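Local coordinates for protein thymidylate synthase 1 (Bacillus subtilis, PDB 1BKP) that catalyses the reductive methylation of dUMP to dTMP with 5,10-methylenetetrahydrofolate as methyl donor and reductant, working as a homodimer, at residues T1-D13 with K45-T59. Numbering follows the deposited sequence.
Sequences TQFDKQYNSIIKD and KQMRFDNSEVPILTT
With CG anti to the backbone N (chi1 -179°), F3 drops its ring from the first turn of the helix into the bend of 45-59, while L57, its CG anti to the carbonyl carbon (chi1 -67°), lifts CD2 over one face of that ring. L57 CD2 lies 3.6 Å from the F3 ring centroid, a CH-pi contact; the other branch, CD1, does the same over Y7, so a forked leucine suits a place between two rings. M47 SD meets the edge of the F3 ring, 3.4 Å from CE1, a Met-aromatic contact, and its CG packs on I10 CD1. Q6 carries both a donor and an acceptor, which matches the N-H and C=O of a single strand residue, R48: NE2 binds R48 O at 2.9 Å, and R48 N reaches a lone pair of OE1 in the carbonyl plane. D4 grips T58 twice on the syn sides of its carboxylate, OD1 taking T58 N (2.9 Å) and OD2 taking T58 OG1 (2.7 Å). Q2 NE2 adds a nearly straight bond to I56 O (N-H...O angle 170°). Salt bridges close both ends: T1 N pairs with E53 OE1, and K45 NZ meets D13 OD2 at 2.6 Å from above the D13 carboxylate plane. Thus the amino-terminal helix packs antiparallel on strand 39-49 of the mixed sheet, the helix-on-sheet layering of the thymidylate synthase fold.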
ATOM      1  N   THR A   1     -23.591   4.716   2.771  1.00 49.83           N
ATOM      2  CA  THR A   1     -22.324   4.716   2.062  1.00 38.98           C
ATOM      3  C   THR A   1     -22.313   3.579   1.133  1.00 35.26           C
ATOM      4  O   THR A   1     -21.276   2.948   1.036  1.00 40.31           O
ATOM      5  CB  THR A   1     -21.163   4.492   3.052  1.00 33.02           C
ATOM      6  OG1 THR A   1     -21.724   3.921   4.181  1.00 36.72           O
ATOM      7  CG2 THR A   1     -20.565   5.767   3.519  1.00 38.38           C
ATOM      8  N   GLN A   2     -23.444   3.227   0.504  1.00 30.53           N
ATOM      9  CA  GLN A   2     -23.427   2.139  -0.345  1.00 24.90           C
ATOM     10  C   GLN A   2     -22.078   1.919  -1.092  1.00 21.53           C
ATOM     11  O   GLN A   2     -21.464   2.723  -1.862  1.00 17.42           O
ATOM     12  CB  GLN A   2     -24.639   1.951  -1.373  1.00 12.68           C
ATOM     13  CG  GLN A   2     -25.832   0.879  -0.782  1.00 26.39           C
ATOM     14  CD  GLN A   2     -25.333  -0.495  -0.207  1.00 35.33           C
ATOM     15  OE1 GLN A   2     -25.991  -1.074   0.648  1.00 48.12           O
ATOM     16  NE2 GLN A   2     -24.270  -1.072  -0.783  1.00 23.06           N
ATOM     17  N   PHE A   3     -21.715   0.699  -0.870  1.00 18.71           N
ATOM     18  CA  PHE A   3     -20.704   0.059  -1.626  1.00 16.11           C
ATOM     19  C   PHE A   3     -21.317  -0.030  -3.062  1.00 14.58           C
ATOM     20  O   PHE A   3     -20.598   0.063  -4.001  1.00 16.46           O
ATOM     21  CB  PHE A   3     -20.523  -1.330  -1.044  1.00 16.33           C
ATOM     22  CG  PHE A   3     -19.446  -2.158  -1.728  1.00 19.73           C
ATOM     23  CD1 PHE A   3     -18.457  -1.561  -2.527  1.00 21.75           C
ATOM     24  CD2 PHE A   3     -19.435  -3.519  -1.614  1.00 22.67           C
ATOM     25  CE1 PHE A   3     -17.492  -2.339  -3.202  1.00 21.78           C
ATOM     26  CE2 PHE A   3     -18.422  -4.281  -2.326  1.00 23.12           C
ATOM     27  CZ  PHE A   3     -17.499  -3.693  -3.083  1.00 21.09           C
ATOM     28  N   ASP A   4     -22.626  -0.196  -3.240  1.00 13.05           N
ATOM     29  CA  ASP A   4     -23.198  -0.322  -4.590  1.00 15.04           C
ATOM     30  C   ASP A   4     -22.858   0.911  -5.355  1.00 17.17           C
ATOM     31  O   ASP A   4     -22.551   0.843  -6.521  1.00 18.23           O
ATOM     32  CB  ASP A   4     -24.731  -0.364  -4.535  1.00 17.75           C
ATOM     33  CG  ASP A   4     -25.280  -1.711  -4.004  1.00 18.30           C
ATOM     34  OD1 ASP A   4     -24.855  -2.735  -4.509  1.00 17.78           O
ATOM     35  OD2 ASP A   4     -26.225  -1.704  -3.209  1.00 20.78           O
ATOM     36  N   LYS A   5     -22.996   2.076  -4.731  1.00 15.04           N
ATOM     37  CA  LYS A   5     -22.696   3.324  -5.460  1.00 14.63           C
ATOM     38  C   LYS A   5     -21.254   3.471  -5.888  1.00 16.18           C
ATOM     39  O   LYS A   5     -20.950   3.774  -7.022  1.00 19.53           O
ATOM     40  CB  LYS A   5     -23.100   4.534  -4.592  1.00 19.89           C
ATOM     41  CG  LYS A   5     -24.630   4.568  -4.477  1.00 41.52           C
ATOM     42  CD  LYS A   5     -25.172   5.827  -3.865  1.00 45.39           C
ATOM     43  CE  LYS A   5     -26.653   5.659  -3.667  1.00 46.26           C
ATOM     44  NZ  LYS A   5     -27.243   5.286  -4.993  1.00 49.45           N
ATOM     45  N   GLN A   6     -20.353   3.178  -4.954  1.00 14.89           N
ATOM     46  CA  GLN A   6     -18.944   3.291  -5.241  1.00 16.73           C
ATOM     47  C   GLN A   6     -18.498   2.250  -6.174  1.00 16.59           C
ATOM     48  O   GLN A   6     -17.654   2.524  -7.036  1.00 14.62           O
ATOM     49  CB  GLN A   6     -18.130   3.238  -3.925  1.00 17.84           C
ATOM     50  CG  GLN A   6     -18.392   4.503  -3.088  1.00 16.01           C
ATOM     51  CD  GLN A   6     -17.425   4.564  -1.870  1.00 17.83           C
ATOM     52  OE1 GLN A   6     -16.220   4.471  -2.042  1.00 15.14           O
ATOM     53  NE2 GLN A   6     -17.955   4.630  -0.691  1.00 21.00           N
ATOM     54  N   TYR A   7     -19.036   1.034  -6.007  1.00 16.64           N
ATOM     55  CA  TYR A   7     -18.592  -0.073  -6.909  1.00 17.91           C
ATOM     56  C   TYR A   7     -18.998   0.208  -8.397  1.00 15.64           C
ATOM     57  O   TYR A   7     -18.186   0.098  -9.336  1.00 15.77           O
ATOM     58  CB  TYR A   7     -19.223  -1.377  -6.383  1.00 17.35           C
ATOM     59  CG  TYR A   7     -18.997  -2.582  -7.240  1.00 15.19           C
ATOM     60  CD1 TYR A   7     -17.831  -3.305  -7.103  1.00 14.94           C
ATOM     61  CD2 TYR A   7     -19.974  -3.045  -8.089  1.00 14.42           C
ATOM     62  CE1 TYR A   7     -17.588  -4.505  -7.790  1.00 14.52           C
ATOM     63  CE2 TYR A   7     -19.779  -4.258  -8.787  1.00 10.99           C
ATOM     64  CZ  TYR A   7     -18.588  -4.987  -8.650  1.00 17.85           C
ATOM     65  OH  TYR A   7     -18.304  -6.135  -9.390  1.00 18.64           O
ATOM     66  N   ASN A   8     -20.250   0.650  -8.561  1.00 13.36           N
ATOM     67  CA  ASN A   8     -20.797   0.951  -9.836  1.00 15.55           C
ATOM     68  C   ASN A   8     -19.999   2.057 -10.504  1.00 20.33           C
ATOM     69  O   ASN A   8     -19.880   2.069 -11.729  1.00 20.90           O
ATOM     70  CB  ASN A   8     -22.242   1.394  -9.720  1.00 20.22           C
ATOM     71  CG  ASN A   8     -23.264   0.263  -9.473  1.00 16.04           C
ATOM     72  OD1 ASN A   8     -24.466   0.556  -9.319  1.00 20.40           O
ATOM     73  ND2 ASN A   8     -22.827  -0.933  -9.304  1.00 14.35           N
ATOM     74  N   SER A   9     -19.508   3.044  -9.724  1.00 18.88           N
ATOM     75  CA  SER A   9     -18.690   4.152 -10.287  1.00 19.24           C
ATOM     76  C   SER A   9     -17.378   3.629 -10.815  1.00 17.33           C
ATOM     77  O   SER A   9     -16.970   4.015 -11.912  1.00 16.86           O
ATOM     78  CB  SER A   9     -18.357   5.269  -9.263  1.00 25.68           C
ATOM     79  OG  SER A   9     -19.589   5.921  -8.997  1.00 37.43           O
ATOM     80  N   ILE A  10     -16.717   2.757 -10.062  1.00 15.99           N
ATOM     81  CA  ILE A  10     -15.459   2.167 -10.546  1.00 17.81           C
ATOM     82  C   ILE A  10     -15.668   1.330 -11.772  1.00 19.63           C
ATOM     83  O   ILE A  10     -14.925   1.438 -12.793  1.00 19.75           O
ATOM     84  CB  ILE A  10     -14.782   1.346  -9.458  1.00 17.37           C
ATOM     85  CG1 ILE A  10     -14.413   2.340  -8.298  1.00 24.89           C
ATOM     86  CG2 ILE A  10     -13.530   0.588  -9.996  1.00 14.66           C
ATOM     87  CD1 ILE A  10     -13.826   1.687  -7.047  1.00 20.05           C
ATOM     88  N   ILE A  11     -16.721   0.531 -11.748  1.00 18.98           N
ATOM     89  CA  ILE A  11     -16.955  -0.360 -12.926  1.00 18.39           C
ATOM     90  C   ILE A  11     -17.192   0.480 -14.199  1.00 16.16           C
ATOM     91  O   ILE A  11     -16.689   0.155 -15.256  1.00 17.86           O
ATOM     92  CB  ILE A  11     -18.219  -1.328 -12.632  1.00 21.67           C
ATOM     93  CG1 ILE A  11     -17.936  -2.276 -11.429  1.00 14.46           C
ATOM     94  CG2 ILE A  11     -18.624  -2.059 -13.963  1.00 25.03           C
ATOM     95  CD1 ILE A  11     -16.798  -3.252 -11.689  1.00 16.11           C
ATOM     96  N   LYS A  12     -17.989   1.545 -14.100  1.00 12.52           N
ATOM     97  CA  LYS A  12     -18.283   2.407 -15.252  1.00 14.83           C
ATOM     98  C   LYS A  12     -17.003   3.049 -15.786  1.00 18.91           C
ATOM     99  O   LYS A  12     -16.828   3.215 -17.003  1.00 21.20           O
ATOM    100  CB  LYS A  12     -19.256   3.503 -14.760  1.00 20.96           C
ATOM    101  CG  LYS A  12     -19.913   4.382 -15.809  1.00 34.65           C
ATOM    102  CD  LYS A  12     -21.121   3.683 -16.418  1.00 70.18           C
ATOM    103  CE  LYS A  12     -21.780   4.558 -17.493  1.00 95.14           C
ATOM    104  NZ  LYS A  12     -22.778   3.857 -18.353  1.00 95.28           N
ATOM    105  N   ASP A  13     -16.091   3.371 -14.870  1.00 16.94           N
ATOM    106  CA  ASP A  13     -14.837   3.983 -15.259  1.00 17.81           C
ATOM    107  C   ASP A  13     -13.974   3.009 -16.037  1.00 18.74           C
ATOM    108  O   ASP A  13     -13.248   3.375 -17.008  1.00 19.57           O
ATOM    109  CB  ASP A  13     -14.074   4.479 -14.010  1.00 21.52           C
ATOM    110  CG  ASP A  13     -12.790   5.186 -14.390  1.00 36.01           C
ATOM    111  OD1 ASP A  13     -12.899   6.068 -15.232  1.00 44.66           O
ATOM    112  OD2 ASP A  13     -11.684   4.906 -13.908  1.00 40.32           O
ATOM    113  N   LYS A  45      -7.350   2.678  -7.576  1.00 14.56           N
ATOM    114  CA  LYS A  45      -8.709   3.193  -7.213  1.00 14.33           C
ATOM    115  C   LYS A  45      -8.825   3.014  -5.677  1.00 12.54           C
ATOM    116  O   LYS A  45      -8.192   2.127  -5.091  1.00 12.26           O
ATOM    117  CB  LYS A  45      -9.839   2.349  -7.900  1.00 17.26           C
ATOM    118  CG  LYS A  45      -9.810   2.527  -9.445  1.00 17.89           C
ATOM    119  CD  LYS A  45     -10.358   3.941  -9.791  1.00 18.16           C
ATOM    120  CE  LYS A  45     -10.511   4.201 -11.235  1.00 30.33           C
ATOM    121  NZ  LYS A  45     -11.426   5.411 -11.373  1.00 32.55           N
ATOM    122  N   GLN A  46      -9.802   3.695  -5.104  1.00 12.72           N
ATOM    123  CA  GLN A  46      -9.980   3.667  -3.658  1.00 15.08           C
ATOM    124  C   GLN A  46     -11.463   3.742  -3.279  1.00 16.23           C
ATOM    125  O   GLN A  46     -12.197   4.519  -3.876  1.00 16.41           O
ATOM    126  CB  GLN A  46      -9.275   4.903  -3.022  1.00 12.57           C
ATOM    127  CG  GLN A  46      -9.460   4.902  -1.528  1.00 12.93           C
ATOM    128  CD  GLN A  46      -8.737   6.006  -0.819  1.00 15.42           C
ATOM    129  OE1 GLN A  46      -9.361   6.993  -0.486  1.00 23.22           O
ATOM    130  NE2 GLN A  46      -7.449   5.822  -0.522  1.00 19.58           N
ATOM    131  N   MET A  47     -11.887   2.943  -2.297  1.00 17.43           N
ATOM    132  CA  MET A  47     -13.258   3.049  -1.777  1.00 18.72           C
ATOM    133  C   MET A  47     -13.076   3.339  -0.303  1.00 16.29           C
ATOM    134  O   MET A  47     -12.132   2.767   0.306  1.00 14.04           O
ATOM    135  CB  MET A  47     -14.042   1.725  -2.000  1.00 20.44           C
ATOM    136  CG  MET A  47     -14.301   1.529  -3.508  1.00 24.81           C
ATOM    137  SD  MET A  47     -15.091  -0.085  -3.828  1.00 29.24           S
ATOM    138  CE  MET A  47     -13.856  -1.098  -3.470  1.00 27.47           C
ATOM    139  N   ARG A  48     -13.933   4.234   0.244  1.00 14.74           N
ATOM    140  CA  ARG A  48     -13.843   4.588   1.685  1.00 15.96           C
ATOM    141  C   ARG A  48     -15.255   4.536   2.235  1.00 16.79           C
ATOM    142  O   ARG A  48     -16.178   5.037   1.574  1.00 16.08           O
ATOM    143  CB  ARG A  48     -13.375   6.027   1.888  1.00 12.48           C
ATOM    144  CG  ARG A  48     -12.116   6.382   1.209  1.00 25.29           C
ATOM    145  CD  ARG A  48     -11.755   7.832   1.544  1.00 29.02           C
ATOM    146  NE  ARG A  48     -11.274   8.179   2.895  1.00 32.33           N
ATOM    147  CZ  ARG A  48     -10.004   8.583   3.131  1.00 29.50           C
ATOM    148  NH1 ARG A  48      -9.065   8.487   2.186  1.00 19.86           N
ATOM    149  NH2 ARG A  48      -9.638   8.983   4.324  1.00 19.01           N
ATOM    150  N   PHE A  49     -15.384   4.047   3.454  1.00 16.85           N
ATOM    151  CA  PHE A  49     -16.689   3.917   4.104  1.00 16.73           C
ATOM    152  C   PHE A  49     -16.544   4.422   5.542  1.00 16.69           C
ATOM    153  O   PHE A  49     -15.513   4.189   6.232  1.00 15.89           O
ATOM    154  CB  PHE A  49     -17.089   2.442   4.108  1.00 15.38           C
ATOM    155  CG  PHE A  49     -17.078   1.844   2.759  1.00 16.25           C
ATOM    156  CD1 PHE A  49     -18.209   1.937   1.936  1.00 14.93           C
ATOM    157  CD2 PHE A  49     -15.992   1.151   2.318  1.00 17.44           C
ATOM    158  CE1 PHE A  49     -18.192   1.319   0.743  1.00 15.08           C
ATOM    159  CE2 PHE A  49     -16.011   0.538   1.104  1.00 17.93           C
ATOM    160  CZ  PHE A  49     -17.079   0.611   0.337  1.00 15.66           C
ATOM    161  N   ASP A  50     -17.632   4.979   6.032  1.00 16.25           N
ATOM    162  CA  ASP A  50     -17.582   5.545   7.368  1.00 17.13           C
ATOM    163  C   ASP A  50     -18.107   4.546   8.414  1.00 20.28           C
ATOM    164  O   ASP A  50     -18.168   4.804   9.629  1.00 22.59           O
ATOM    165  CB  ASP A  50     -18.352   6.872   7.373  1.00 16.55           C
ATOM    166  CG  ASP A  50     -19.833   6.716   7.070  1.00 19.46           C
ATOM    167  OD1 ASP A  50     -20.332   5.612   6.846  1.00 20.89           O
ATOM    168  OD2 ASP A  50     -20.522   7.742   7.092  1.00 25.32           O
ATOM    169  N   ASN A  51     -18.443   3.357   7.941  1.00 18.50           N
ATOM    170  CA  ASN A  51     -18.953   2.309   8.795  1.00 19.11           C
ATOM    171  C   ASN A  51     -20.366   2.500   9.354  1.00 19.49           C
ATOM    172  O   ASN A  51     -20.785   1.793  10.305  1.00 20.86           O
ATOM    173  CB  ASN A  51     -17.924   1.918   9.897  1.00 14.55           C
ATOM    174  CG  ASN A  51     -17.027   0.757   9.435  1.00 20.51           C
ATOM    175  OD1 ASN A  51     -17.539  -0.214   8.883  1.00 19.69           O
ATOM    176  ND2 ASN A  51     -15.672   0.887   9.612  1.00 19.85           N
ATOM    177  N   SER A  52     -21.127   3.395   8.737  1.00 17.05           N
ATOM    178  CA  SER A  52     -22.508   3.611   9.190  1.00 19.33           C
ATOM    179  C   SER A  52     -23.327   2.448   8.645  1.00 24.50           C
ATOM    180  O   SER A  52     -24.394   2.160   9.113  1.00 26.86           O
ATOM    181  CB  SER A  52     -23.027   4.943   8.722  1.00 16.13           C
ATOM    182  OG  SER A  52     -22.889   5.071   7.315  1.00 24.21           O
ATOM    183  N   GLU A  53     -22.808   1.759   7.634  1.00 22.29           N
ATOM    184  CA  GLU A  53     -23.473   0.550   7.120  1.00 22.62           C
ATOM    185  C   GLU A  53     -22.395  -0.458   6.692  1.00 23.62           C
ATOM    186  O   GLU A  53     -21.216  -0.095   6.502  1.00 23.09           O
ATOM    187  CB  GLU A  53     -24.407   0.885   5.933  1.00 22.29           C
ATOM    188  CG  GLU A  53     -23.821   1.583   4.885  1.00 24.76           C
ATOM    189  CD  GLU A  53     -24.853   1.982   3.770  1.00 29.89           C
ATOM    190  OE1 GLU A  53     -25.774   2.722   4.041  1.00 35.85           O
ATOM    191  OE2 GLU A  53     -24.680   1.596   2.608  1.00 30.17           O
ATOM    192  N   VAL A  54     -22.801  -1.721   6.570  1.00 23.01           N
ATOM    193  CA  VAL A  54     -21.918  -2.816   6.174  1.00 21.63           C
ATOM    194  C   VAL A  54     -21.636  -2.663   4.672  1.00 19.25           C
ATOM    195  O   VAL A  54     -22.548  -2.439   3.934  1.00 20.24           O
ATOM    196  CB  VAL A  54     -22.653  -4.146   6.439  1.00 23.83           C
ATOM    197  CG1 VAL A  54     -21.951  -5.286   5.768  1.00 23.92           C
ATOM    198  CG2 VAL A  54     -22.582  -4.405   7.958  1.00 25.52           C
ATOM    199  N   PRO A  55     -20.351  -2.630   4.239  1.00 15.59           N
ATOM    200  CA  PRO A  55     -20.130  -2.493   2.812  1.00 15.06           C
ATOM    201  C   PRO A  55     -20.428  -3.830   2.105  1.00 13.81           C
ATOM    202  O   PRO A  55     -19.625  -4.728   2.154  1.00 15.15           O
ATOM    203  CB  PRO A  55     -18.624  -2.089   2.701  1.00 13.87           C
ATOM    204  CG  PRO A  55     -18.022  -2.639   3.922  1.00 13.84           C
ATOM    205  CD  PRO A  55     -19.094  -2.508   5.021  1.00 13.19           C
ATOM    206  N   ILE A  56     -21.608  -3.955   1.495  1.00 12.72           N
ATOM    207  CA  ILE A  56     -21.940  -5.183   0.808  1.00 13.22           C
ATOM    208  C   ILE A  56     -22.837  -4.816  -0.333  1.00 13.29           C
ATOM    209  O   ILE A  56     -23.499  -3.728  -0.340  1.00 14.99           O
ATOM    210  CB  ILE A  56     -22.597  -6.197   1.781  1.00 14.49           C
ATOM    211  CG1 ILE A  56     -22.665  -7.607   1.168  1.00 21.97           C
ATOM    212  CG2 ILE A  56     -23.994  -5.732   2.250  1.00 10.98           C
ATOM    213  CD1 ILE A  56     -22.934  -8.697   2.239  1.00 26.67           C
ATOM    214  N   LEU A  57     -22.605  -5.516  -1.451  1.00 14.16           N
ATOM    215  CA  LEU A  57     -23.425  -5.219  -2.628  1.00 16.58           C
ATOM    216  C   LEU A  57     -24.856  -5.715  -2.463  1.00 14.91           C
ATOM    217  O   LEU A  57     -25.058  -6.766  -1.835  1.00 15.33           O
ATOM    218  CB  LEU A  57     -22.907  -5.952  -3.864  1.00 18.18           C
ATOM    219  CG  LEU A  57     -21.528  -5.539  -4.438  1.00 24.12           C
ATOM    220  CD1 LEU A  57     -21.443  -6.103  -5.899  1.00 23.26           C
ATOM    221  CD2 LEU A  57     -21.389  -3.951  -4.335  1.00 22.25           C
ATOM    222  N   THR A  58     -25.827  -4.992  -3.044  1.00 15.18           N
ATOM    223  CA  THR A  58     -27.193  -5.528  -3.048  1.00 15.01           C
ATOM    224  C   THR A  58     -27.643  -5.874  -4.503  1.00 17.56           C
ATOM    225  O   THR A  58     -28.740  -6.426  -4.729  1.00 18.04           O
ATOM    226  CB  THR A  58     -28.154  -4.639  -2.416  1.00  8.96           C
ATOM    227  OG1 THR A  58     -28.294  -3.426  -3.177  1.00 11.99           O
ATOM    228  CG2 THR A  58     -27.761  -4.402  -0.892  1.00 18.65           C
ATOM    229  N   THR A  59     -26.827  -5.514  -5.491  1.00 16.92           N
ATOM    230  CA  THR A  59     -27.198  -5.800  -6.869  1.00 20.64           C
ATOM    231  C   THR A  59     -26.972  -7.274  -7.250  1.00 19.09           C
ATOM    232  O   THR A  59     -27.320  -7.695  -8.335  1.00 19.71           O
ATOM    233  CB  THR A  59     -26.545  -4.862  -7.910  1.00 17.67           C
ATOM    234  OG1 THR A  59     -25.167  -5.006  -7.743  1.00 16.35           O
ATOM    235  CG2 THR A  59     -26.980  -3.338  -7.701  1.00 14.62           C
TER
HETATM  236  O   HOH W   1     -20.070   2.315   5.732  1.00 18.50           O
HETATM  237  O   HOH W   2     -22.381  -0.175   2.130  1.00 25.42           O
HETATM  238  O   HOH W   3     -24.007  -2.511  -7.712  1.00 25.20           O